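Local coordinates for glycosyl hydrolase, family 31/fibronectin type III domain protein (Clostridium perfringens, PDB 4LKS), which binds galactose through a calcium-bearing, beta-sandwich carbohydrate-binding module of family 32, probably helping its parent family 31 glycoside hydrolase hold galactose-containing glycans, at residues A31-K40 with T50-A58; N86-E94 with N153-E161. One frame throughout, in Å; residues are numbered along the deposited sequence.

Contact 1 (A31-K40 with T50-A58). With CA (calcium ion), chain C; GAL (beta-D-galactopyranose), chain D.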
loop_
_atom_site.group_PDB
_atom_site.type_symbol
_atom_site.label_atom_id
_atom_site.label_comp_id
_atom_site.label_asym_id
_atom_site.label_seq_id
_atom_site.Cartn_x
_atom_site.Cartn_y
_atom_site.Cartn_z
ATOM N N ALA A 31 3.911 8.558 6.902
ATOM C CA ALA A 31 3.084 8.781 5.733
ATOM C C ALA A 31 3.071 10.265 5.432
ATOM O O ALA A 31 3.239 11.086 6.334
ATOM C CB ALA A 31 1.663 8.272 5.955
ATOM N N THR A 32 2.860 10.603 4.167
ATOM C CA THR A 32 2.871 12.003 3.745
ATOM C C THR A 32 1.852 12.807 4.545
ATOM O O THR A 32 2.126 13.932 4.995
ATOM C CB THR A 32 2.518 12.115 2.278
ATOM O OG1 THR A 32 3.356 11.236 1.511
ATOM C CG2 THR A 32 2.707 13.543 1.802
ATOM N N SER A 33 0.676 12.222 4.721
ATOM C CA SER A 33 -0.377 12.853 5.495
ATOM C C SER A 33 -1.370 11.795 5.939
ATOM O O SER A 33 -1.334 10.656 5.450
ATOM C CB SER A 33 -1.067 13.942 4.678
ATOM O OG SER A 33 -1.688 13.429 3.517
ATOM N N GLU A 34 -2.243 12.174 6.867
ATOM C CA GLU A 34 -3.264 11.291 7.412
ATOM C C GLU A 34 -4.511 12.136 7.645
ATOM O O GLU A 34 -4.413 13.284 8.075
ATOM C CB GLU A 34 -2.798 10.684 8.739
ATOM C CG GLU A 34 -1.555 9.797 8.643
ATOM C CD GLU A 34 -0.888 9.599 9.988
ATOM O OE1 GLU A 34 -0.225 10.546 10.468
ATOM O OE2 GLU A 34 -1.039 8.512 10.582
ATOM N N ALA A 35 -5.677 11.575 7.350
ATOM C CA ALA A 35 -6.946 12.272 7.555
ATOM C C ALA A 35 -7.733 11.616 8.668
ATOM O O ALA A 35 -7.674 10.400 8.838
ATOM C CB ALA A 35 -7.766 12.248 6.295
ATOM N N ASP A 36 -8.488 12.425 9.407
ATOM C CA ASP A 36 -9.480 11.901 10.342
ATOM C C ASP A 36 -8.826 10.947 11.342
ATOM O O ASP A 36 -7.805 11.295 11.937
ATOM C CB ASP A 36 -10.616 11.241 9.558
ATOM C CG ASP A 36 -11.237 12.178 8.542
ATOM O OD1 ASP A 36 -11.282 13.398 8.821
ATOM O OD2 ASP A 36 -11.685 11.707 7.478
ATOM N N ARG A 37 -9.388 9.751 11.525
ATOM C CA ARG A 37 -8.730 8.744 12.365
ATOM C C ARG A 37 -8.151 7.614 11.519
ATOM O O ARG A 37 -7.881 6.516 12.012
ATOM C CB ARG A 37 -9.673 8.191 13.435
ATOM C CG ARG A 37 -10.177 9.255 14.393
ATOM C CD ARG A 37 -11.012 8.648 15.510
ATOM N NE ARG A 37 -11.793 9.675 16.195
ATOM C CZ ARG A 37 -12.953 10.139 15.743
ATOM N NH1 ARG A 37 -13.474 9.656 14.623
ATOM N NH2 ARG A 37 -13.604 11.079 16.420
ATOM N N ASP A 38 -7.934 7.920 10.245
ATOM C CA ASP A 38 -7.427 6.936 9.296
ATOM C C ASP A 38 -5.903 6.958 9.257
ATOM O O ASP A 38 -5.273 7.310 8.244
ATOM C CB ASP A 38 -8.059 7.163 7.929
ATOM C CG ASP A 38 -9.562 6.951 7.948
ATOM O OD1 ASP A 38 -10.062 6.245 8.856
ATOM O OD2 ASP A 38 -10.242 7.477 7.050
ATOM N N TYR A 39 -5.319 6.551 10.378
ATOM C CA TYR A 39 -3.891 6.681 10.620
ATOM C C TYR A 39 -3.071 5.685 9.809
ATOM O O TYR A 39 -3.574 4.638 9.388
ATOM C CB TYR A 39 -3.595 6.500 12.111
ATOM C CG TYR A 39 -4.399 7.424 12.997
ATOM C CD1 TYR A 39 -4.314 8.800 12.846
ATOM C CD2 TYR A 39 -5.230 6.917 13.985
ATOM C CE1 TYR A 39 -5.052 9.656 13.654
ATOM C CE2 TYR A 39 -5.967 7.764 14.798
ATOM C CZ TYR A 39 -5.868 9.129 14.621
ATOM O OH TYR A 39 -6.591 9.990 15.418
ATOM N N LYS A 40 -1.796 6.015 9.610
ATOM C CA LYS A 40 -0.887 5.163 8.857
ATOM C C LYS A 40 -0.822 3.726 9.396
ATOM O O LYS A 40 -0.714 2.766 8.616
ATOM C CB LYS A 40 0.508 5.803 8.796
ATOM C CG LYS A 40 1.207 5.972 10.134
ATOM C CD LYS A 40 2.437 6.875 9.976
ATOM C CE LYS A 40 3.327 6.837 11.206
ATOM N NZ LYS A 40 2.680 7.452 12.411
ATOM N N THR A 50 -10.146 -1.157 8.830
ATOM C CA THR A 50 -9.471 0.087 9.159
ATOM C C THR A 50 -8.634 0.507 7.959
ATOM O O THR A 50 -8.136 -0.336 7.214
ATOM C CB THR A 50 -8.553 -0.074 10.377
ATOM O OG1 THR A 50 -7.561 -1.061 10.084
ATOM C CG2 THR A 50 -9.355 -0.514 11.616
ATOM N N ILE A 51 -8.473 1.809 7.767
ATOM C CA ILE A 51 -7.688 2.289 6.637
ATOM C C ILE A 51 -6.745 3.406 7.012
ATOM O O ILE A 51 -7.004 4.167 7.948
ATOM C CB ILE A 51 -8.569 2.811 5.483
ATOM C CG1 ILE A 51 -9.369 4.044 5.915
ATOM C CG2 ILE A 51 -9.489 1.712 4.957
ATOM C CD1 ILE A 51 -10.134 4.696 4.778
ATOM N N TRP A 52 -5.634 3.484 6.291
ATOM C CA TRP A 52 -4.895 4.737 6.197
ATOM C C TRP A 52 -5.539 5.539 5.075
ATOM O O TRP A 52 -5.882 4.974 4.034
ATOM C CB TRP A 52 -3.421 4.481 5.870
ATOM C CG TRP A 52 -2.721 5.726 5.392
ATOM C CD1 TRP A 52 -2.573 6.894 6.081
ATOM C CD2 TRP A 52 -2.087 5.927 4.121
ATOM N NE1 TRP A 52 -1.892 7.813 5.321
ATOM C CE2 TRP A 52 -1.575 7.245 4.116
ATOM C CE3 TRP A 52 -1.896 5.123 2.989
ATOM C CZ2 TRP A 52 -0.885 7.780 3.018
ATOM C CZ3 TRP A 52 -1.200 5.657 1.895
ATOM C CH2 TRP A 52 -0.708 6.971 1.924
ATOM N N HIS A 53 -5.711 6.843 5.285
ATOM C CA HIS A 53 -6.235 7.736 4.257
ATOM C C HIS A 53 -5.436 9.024 4.333
ATOM O O HIS A 53 -5.229 9.565 5.420
ATOM C CB HIS A 53 -7.722 8.019 4.526
ATOM C CG HIS A 53 -8.474 8.597 3.364
ATOM N ND1 HIS A 53 -8.171 9.817 2.798
ATOM C CD2 HIS A 53 -9.565 8.139 2.697
ATOM C CE1 HIS A 53 -9.023 10.076 1.819
ATOM N NE2 HIS A 53 -9.882 9.075 1.745
ATOM N N SER A 54 -4.953 9.497 3.188
ATOM C CA SER A 54 -4.174 10.726 3.162
ATOM C C SER A 54 -5.120 11.929 3.256
ATOM O O SER A 54 -6.345 11.786 3.125
ATOM C CB SER A 54 -3.277 10.786 1.906
ATOM O OG SER A 54 -4.017 10.869 0.701
ATOM N N ALA A 55 -4.554 13.104 3.494
ATOM C CA ALA A 55 -5.361 14.316 3.670
ATOM C C ALA A 55 -6.122 14.669 2.396
ATOM O O ALA A 55 -5.659 14.398 1.288
ATOM C CB ALA A 55 -4.487 15.475 4.129
ATOM N N TYR A 56 -7.302 15.275 2.549
ATOM C CA TYR A 56 -8.163 15.523 1.396
ATOM C C TYR A 56 -8.760 16.925 1.370
ATOM O O TYR A 56 -9.838 17.144 0.813
ATOM C CB TYR A 56 -9.265 14.463 1.279
ATOM C CG TYR A 56 -10.139 14.273 2.500
ATOM C CD1 TYR A 56 -11.273 15.051 2.700
ATOM C CD2 TYR A 56 -9.852 13.285 3.428
ATOM C CE1 TYR A 56 -12.084 14.860 3.803
ATOM C CE2 TYR A 56 -10.649 13.087 4.529
ATOM C CZ TYR A 56 -11.761 13.878 4.719
ATOM O OH TYR A 56 -12.551 13.663 5.825
ATOM N N GLN A 57 -8.041 17.870 1.959
ATOM C CA GLN A 57 -8.410 19.273 1.824
ATOM C C GLN A 57 -8.129 19.747 0.403
ATOM O O GLN A 57 -7.395 19.097 -0.334
ATOM C CB GLN A 57 -7.682 20.123 2.859
ATOM C CG GLN A 57 -8.091 19.776 4.282
ATOM C CD GLN A 57 -9.594 19.598 4.420
ATOM O OE1 GLN A 57 -10.375 20.476 4.046
ATOM N NE2 GLN A 57 -10.008 18.449 4.944
ATOM N N ALA A 58 -8.724 20.875 0.021
ATOM C CA ALA A 58 -8.672 21.345 -1.361
ATOM C C ALA A 58 -7.253 21.428 -1.927
ATOM O O ALA A 58 -7.032 21.151 -3.106
ATOM C CB ALA A 58 -9.377 22.687 -1.483
HETATM CA CA CA C . -6.370 -1.981 8.146
HETATM C C1 GAL D . -15.544 11.048 2.534
HETATM C C2 GAL D . -14.832 9.833 3.161
HETATM C C3 GAL D . -13.440 10.217 3.640
HETATM C C4 GAL D . -12.643 10.805 2.464
HETATM C C5 GAL D . -13.402 11.991 1.904
HETATM C C6 GAL D . -12.762 12.595 0.652
HETATM O O1 GAL D . -16.777 10.676 1.982
HETATM O O2 GAL D . -15.540 9.304 4.288
HETATM O O3 GAL D . -12.742 9.069 4.115
HETATM O O4 GAL D . -12.506 9.827 1.435
HETATM O O5 GAL D . -14.736 11.602 1.495
HETATM O O6 GAL D . -13.476 13.743 0.206
HETATM O O HOH W 1 -10.109 3.618 9.490
#

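Contact 2 (N86-E94 with N153-E161). With CA (calcium ion), chain C; GAL (beta-D-galactopyranose), chain D.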
loop_
_atom_site.group_PDB
_atom_site.type_symbol
_atom_site.label_atom_id
_atom_site.label_comp_id
_atom_site.label_asym_id
_atom_site.label_seq_id
_atom_site.Cartn_x
_atom_site.Cartn_y
_atom_site.Cartn_z
ATOM N N ASN A 86 -15.477 -0.203 2.029
ATOM C CA ASN A 86 -16.795 0.437 2.076
ATOM C C ASN A 86 -16.939 1.634 1.142
ATOM O O ASN A 86 -18.019 2.221 1.038
ATOM C CB ASN A 86 -17.129 0.872 3.506
ATOM C CG ASN A 86 -16.217 1.983 4.009
ATOM O OD1 ASN A 86 -15.057 2.077 3.609
ATOM N ND2 ASN A 86 -16.742 2.829 4.890
ATOM N N SER A 87 -15.856 1.995 0.466
ATOM C CA SER A 87 -15.835 3.195 -0.360
ATOM C C SER A 87 -14.677 3.125 -1.343
ATOM O O SER A 87 -13.649 2.526 -1.046
ATOM C CB SER A 87 -15.679 4.437 0.522
ATOM O OG SER A 87 -15.361 5.581 -0.255
ATOM N N ARG A 88 -14.846 3.741 -2.510
ATOM C CA ARG A 88 -13.788 3.793 -3.510
ATOM C C ARG A 88 -12.818 4.929 -3.236
ATOM O O ARG A 88 -11.798 5.067 -3.922
ATOM C CB ARG A 88 -14.389 3.967 -4.899
ATOM C CG ARG A 88 -15.358 5.147 -5.031
ATOM C CD ARG A 88 -14.709 6.389 -5.642
ATOM N NE ARG A 88 -15.637 7.523 -5.676
ATOM C CZ ARG A 88 -16.165 8.038 -6.785
ATOM N NH1 ARG A 88 -15.852 7.538 -7.973
ATOM N NH2 ARG A 88 -17.001 9.065 -6.707
ATOM N N ASN A 89 -13.132 5.748 -2.237
ATOM C CA ASN A 89 -12.326 6.929 -1.984
ATOM C C ASN A 89 -10.894 6.593 -1.586
ATOM O O ASN A 89 -10.632 6.065 -0.495
ATOM C CB ASN A 89 -12.990 7.850 -0.961
ATOM C CG ASN A 89 -14.022 8.764 -1.586
ATOM O OD1 ASN A 89 -14.319 8.661 -2.774
ATOM N ND2 ASN A 89 -14.589 9.656 -0.780
ATOM N N GLY A 90 -9.980 6.903 -2.503
ATOM C CA GLY A 90 -8.566 6.677 -2.289
ATOM C C GLY A 90 -8.033 5.403 -2.912
ATOM O O GLY A 90 -6.863 5.109 -2.726
ATOM N N HIS A 91 -8.866 4.654 -3.639
ATOM C CA HIS A 91 -8.396 3.449 -4.338
ATOM C C HIS A 91 -7.189 3.768 -5.213
ATOM O O HIS A 91 -7.257 4.641 -6.084
ATOM C CB HIS A 91 -9.499 2.850 -5.207
ATOM C CG HIS A 91 -10.491 2.021 -4.452
ATOM N ND1 HIS A 91 -11.313 1.110 -5.076
ATOM C CD2 HIS A 91 -10.774 1.944 -3.130
ATOM C CE1 HIS A 91 -12.065 0.506 -4.172
ATOM N NE2 HIS A 91 -11.758 0.995 -2.984
ATOM N N VAL A 92 -6.081 3.073 -4.989
ATOM C CA VAL A 92 -4.845 3.363 -5.715
ATOM C C VAL A 92 -4.836 2.640 -7.061
ATOM O O VAL A 92 -5.057 1.425 -7.128
ATOM C CB VAL A 92 -3.617 2.948 -4.888
ATOM C CG1 VAL A 92 -2.349 3.108 -5.709
ATOM C CG2 VAL A 92 -3.551 3.780 -3.592
ATOM N N THR A 93 -4.590 3.381 -8.142
ATOM C CA THR A 93 -4.580 2.764 -9.473
ATOM C C THR A 93 -3.204 2.759 -10.144
ATOM O O THR A 93 -2.980 1.999 -11.084
ATOM C CB THR A 93 -5.627 3.402 -10.429
ATOM O OG1 THR A 93 -5.160 4.685 -10.864
ATOM C CG2 THR A 93 -6.970 3.561 -9.729
ATOM N N GLU A 94 -2.298 3.615 -9.679
ATOM C CA GLU A 94 -0.911 3.607 -10.137
ATOM C C GLU A 94 -0.026 3.807 -8.912
ATOM O O GLU A 94 -0.301 4.670 -8.063
ATOM C CB GLU A 94 -0.628 4.702 -11.190
ATOM C CG GLU A 94 0.711 4.492 -11.917
ATOM C CD GLU A 94 1.178 5.685 -12.746
ATOM O OE1 GLU A 94 0.592 6.779 -12.647
ATOM O OE2 GLU A 94 2.172 5.517 -13.486
ATOM N N ASN A 153 -10.888 12.444 -8.249
ATOM C CA ASN A 153 -9.811 11.524 -8.612
ATOM C C ASN A 153 -8.439 12.165 -8.438
ATOM O O ASN A 153 -8.304 13.391 -8.481
ATOM C CB ASN A 153 -9.979 11.033 -10.055
ATOM C CG ASN A 153 -11.213 10.175 -10.240
ATOM O OD1 ASN A 153 -11.526 9.333 -9.403
ATOM N ND2 ASN A 153 -11.922 10.382 -11.345
ATOM N N ASN A 154 -7.424 11.326 -8.220
ATOM C CA ASN A 154 -6.034 11.762 -8.198
ATOM C C ASN A 154 -5.697 12.847 -7.175
ATOM O O ASN A 154 -4.903 13.747 -7.453
ATOM C CB ASN A 154 -5.586 12.191 -9.606
ATOM C CG ASN A 154 -5.662 11.066 -10.595
ATOM O OD1 ASN A 154 -5.347 9.923 -10.271
ATOM N ND2 ASN A 154 -6.084 11.374 -11.814
ATOM N N LYS A 155 -6.287 12.757 -5.988
ATOM C CA LYS A 155 -5.997 13.722 -4.935
ATOM C C LYS A 155 -5.584 13.079 -3.619
ATOM O O LYS A 155 -4.726 13.602 -2.918
ATOM C CB LYS A 155 -7.195 14.652 -4.703
ATOM C CG LYS A 155 -6.805 15.981 -4.060
ATOM C CD LYS A 155 -7.197 16.043 -2.592
ATOM C CE LYS A 155 -8.365 16.986 -2.381
ATOM N NZ LYS A 155 -9.557 16.619 -3.203
ATOM N N TYR A 156 -6.212 11.957 -3.276
ATOM C CA TYR A 156 -5.935 11.293 -2.002
ATOM C C TYR A 156 -5.878 9.782 -2.189
ATOM O O TYR A 156 -6.457 9.235 -3.134
ATOM C CB TYR A 156 -6.980 11.676 -0.937
ATOM C CG TYR A 156 -8.401 11.737 -1.461
ATOM C CD1 TYR A 156 -9.172 10.583 -1.613
ATOM C CD2 TYR A 156 -8.979 12.955 -1.804
ATOM C CE1 TYR A 156 -10.471 10.651 -2.100
ATOM C CE2 TYR A 156 -10.271 13.022 -2.286
ATOM C CZ TYR A 156 -11.011 11.878 -2.427
ATOM O OH TYR A 156 -12.295 11.977 -2.913
ATOM N N ALA A 157 -5.172 9.112 -1.279
ATOM C CA ALA A 157 -5.005 7.664 -1.343
ATOM C C ALA A 157 -5.497 7.036 -0.051
ATOM O O ALA A 157 -5.459 7.656 1.013
ATOM C CB ALA A 157 -3.555 7.319 -1.536
ATOM N N SER A 158 -5.933 5.786 -0.143
ATOM C CA SER A 158 -6.254 5.018 1.051
ATOM C C SER A 158 -5.774 3.588 0.867
ATOM O O SER A 158 -5.476 3.164 -0.246
ATOM C CB SER A 158 -7.753 5.052 1.356
ATOM O OG SER A 158 -8.520 4.532 0.284
ATOM N N ALA A 159 -5.681 2.863 1.970
ATOM C CA ALA A 159 -5.299 1.460 1.922
ATOM C C ALA A 159 -5.856 0.816 3.160
ATOM O O ALA A 159 -5.638 1.324 4.260
ATOM C CB ALA A 159 -3.791 1.321 1.907
ATOM N N ALA A 160 -6.561 -0.302 2.991
ATOM C CA ALA A 160 -7.030 -1.075 4.140
ATOM C C ALA A 160 -5.930 -1.994 4.672
ATOM O O ALA A 160 -5.778 -2.147 5.882
ATOM C CB ALA A 160 -8.260 -1.875 3.778
ATOM N N GLU A 161 -5.183 -2.629 3.764
ATOM C CA GLU A 161 -4.039 -3.446 4.152
ATOM C C GLU A 161 -2.968 -3.441 3.092
ATOM O O GLU A 161 -3.247 -3.351 1.888
ATOM C CB GLU A 161 -4.439 -4.909 4.355
ATOM C CG GLU A 161 -5.309 -5.216 5.555
ATOM C CD GLU A 161 -5.338 -6.711 5.821
ATOM O OE1 GLU A 161 -6.363 -7.365 5.514
ATOM O OE2 GLU A 161 -4.311 -7.245 6.304
HETATM CA CA CA C . -6.370 -1.981 8.146
HETATM C C1 GAL D . -15.544 11.048 2.534
HETATM C C2 GAL D . -14.832 9.833 3.161
HETATM C C3 GAL D . -13.440 10.217 3.640
HETATM C C4 GAL D . -12.643 10.805 2.464
HETATM C C5 GAL D . -13.402 11.991 1.904
HETATM C C6 GAL D . -12.762 12.595 0.652
HETATM O O1 GAL D . -16.777 10.676 1.982
HETATM O O2 GAL D . -15.540 9.304 4.288
HETATM O O3 GAL D . -12.742 9.069 4.115
HETATM O O4 GAL D . -12.506 9.827 1.435
HETATM O O5 GAL D . -14.736 11.602 1.495
HETATM O O6 GAL D . -13.476 13.743 0.206
#

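Contact 1 (A31-K40 with T50-A58)
Three backbone-acceptor bonds tie 31-40 to 50-58. His53 N donates to Asp38 O at 3.0 Å, and Ala35 N donates to His53 O at 2.8 Å, so His53 is gripped through both its amide and its carbonyl. The third uses a side chain: Trp52 NE1 reaches Ser33 O at 2.9 Å, with the oxygen only 8° out of the indole plane. CG of Trp52 lies opposite its own backbone N (chi1 164°), which brings the indole against the Ala31 methyl and Lys40 CA and its N-H edge to that carbonyl. Side-chain acceptors add two more bonds. Ser33 OG takes the amide of Ala55 almost straight, and Tyr56 OH donates to the syn lone pair of Asp36 OD2 at 2.7 Å, at the ring edge with carboxylate and ring planes 69° apart.

Packing and one water complete the contact. The methyl of Ala35 makes apolar contact with Tyr56 CE2 at 3.5 Å; the Asp38 carboxylate runs alongside Ile51, while the water joins Asp38 OD1 to Ile51 N.

The sugar draws on the same residues: C5 of galactose sits over the centre of one Tyr56 face, a CH-pi type of packing, and His53 NE2 pairs with its O4 at 2.7 Å. His53 ND1 is occupied by Ser54 O, which fixes the ring's rotation. Thr50 binds calcium through O and OG1.

Strand 52-53 is an outermost strand of its sheet, bonded to strand 158-166 through Trp52 and Ala159; the 31-40 loop flanks it, and Trp52 also packs on Val64 and Ile66 of strand 64-70.

Contact 2 (N86-E94 with N153-E161)
Ser158 meets the turn at Asn89 and Gly90 with two donors. Its hydroxyl gives a hydrogen bond to Asn89 O, with OG 2.7 Å from that oxygen, and its amide N reaches Gly90 O at 2.8 Å. OG stands between the backbone N and the carbonyl carbon of its own residue (chi1 59°), a position from which it reaches the Asn89 carbonyl.

Gly90 comes within 3.8 Å of Ala157, measured between their CA atoms, and its CA makes a C-H...O contact with Tyr156 O. Two pieces of evidence account for glycine here: a beta carbon would collide with Ser158 OG, and the positive phi in this type II turn from Arg88 to His91 would jam it against the preceding carbonyl. An ST turn leads in, Ser87 OG accepting the amide of Asn89. Beyond the turn, Val92 CG2 packs against the methyl of Ala157 at 4.1 Å.

CG of Tyr156 likewise sits between its backbone N and carbonyl carbon (chi1 41°), which brings a ring edge to Gly90 N and CE1 to Asn89 CB. The Asn89 amide is inclined 67° to this ring. Its ND2 points to galactose, with a bond to O4 at 3.0 Å and a weak one to O5, while OD1 accepts from Asp151 N. Tyr156 CZ approaches sugar C6 at 3.6 Å.

The carbonyls of Asn89 and Gly90 thus each accept a bond from Ser158, within a buried contact. Chemically, Ser158 probably acts as a second-shell residue, helping to hold the backbone that carries Asn89, whose amide is probably oriented by the bond from Asp151 N to OD1, with ND2 turned to the sugar.

Contact 1 closes before contact 2 opens along the chain, and their centres lie about 11 Å apart. They share the four-stranded antiparallel sheet, in which strand 52-53 neighbours strand 158-166, and they touch directly: Ser54 OG lies 2.9 Å from Ala157 N, a probable hydrogen bond. Each supplies part of the same two sites. Galactose is held by His53 and Tyr56 from one and Asn89 and Tyr156 from the other, with Arg84 completing the pocket, while calcium joins Thr50 to Ala160 alongside Asn42, Asp45 and Asp47. The paired segments 50-58 and 153-161 thus place His53, Tyr56 and Tyr156 toward the sugar and Thr50 and Ala160 toward calcium, while Asn89 comes from the 86-94 turn.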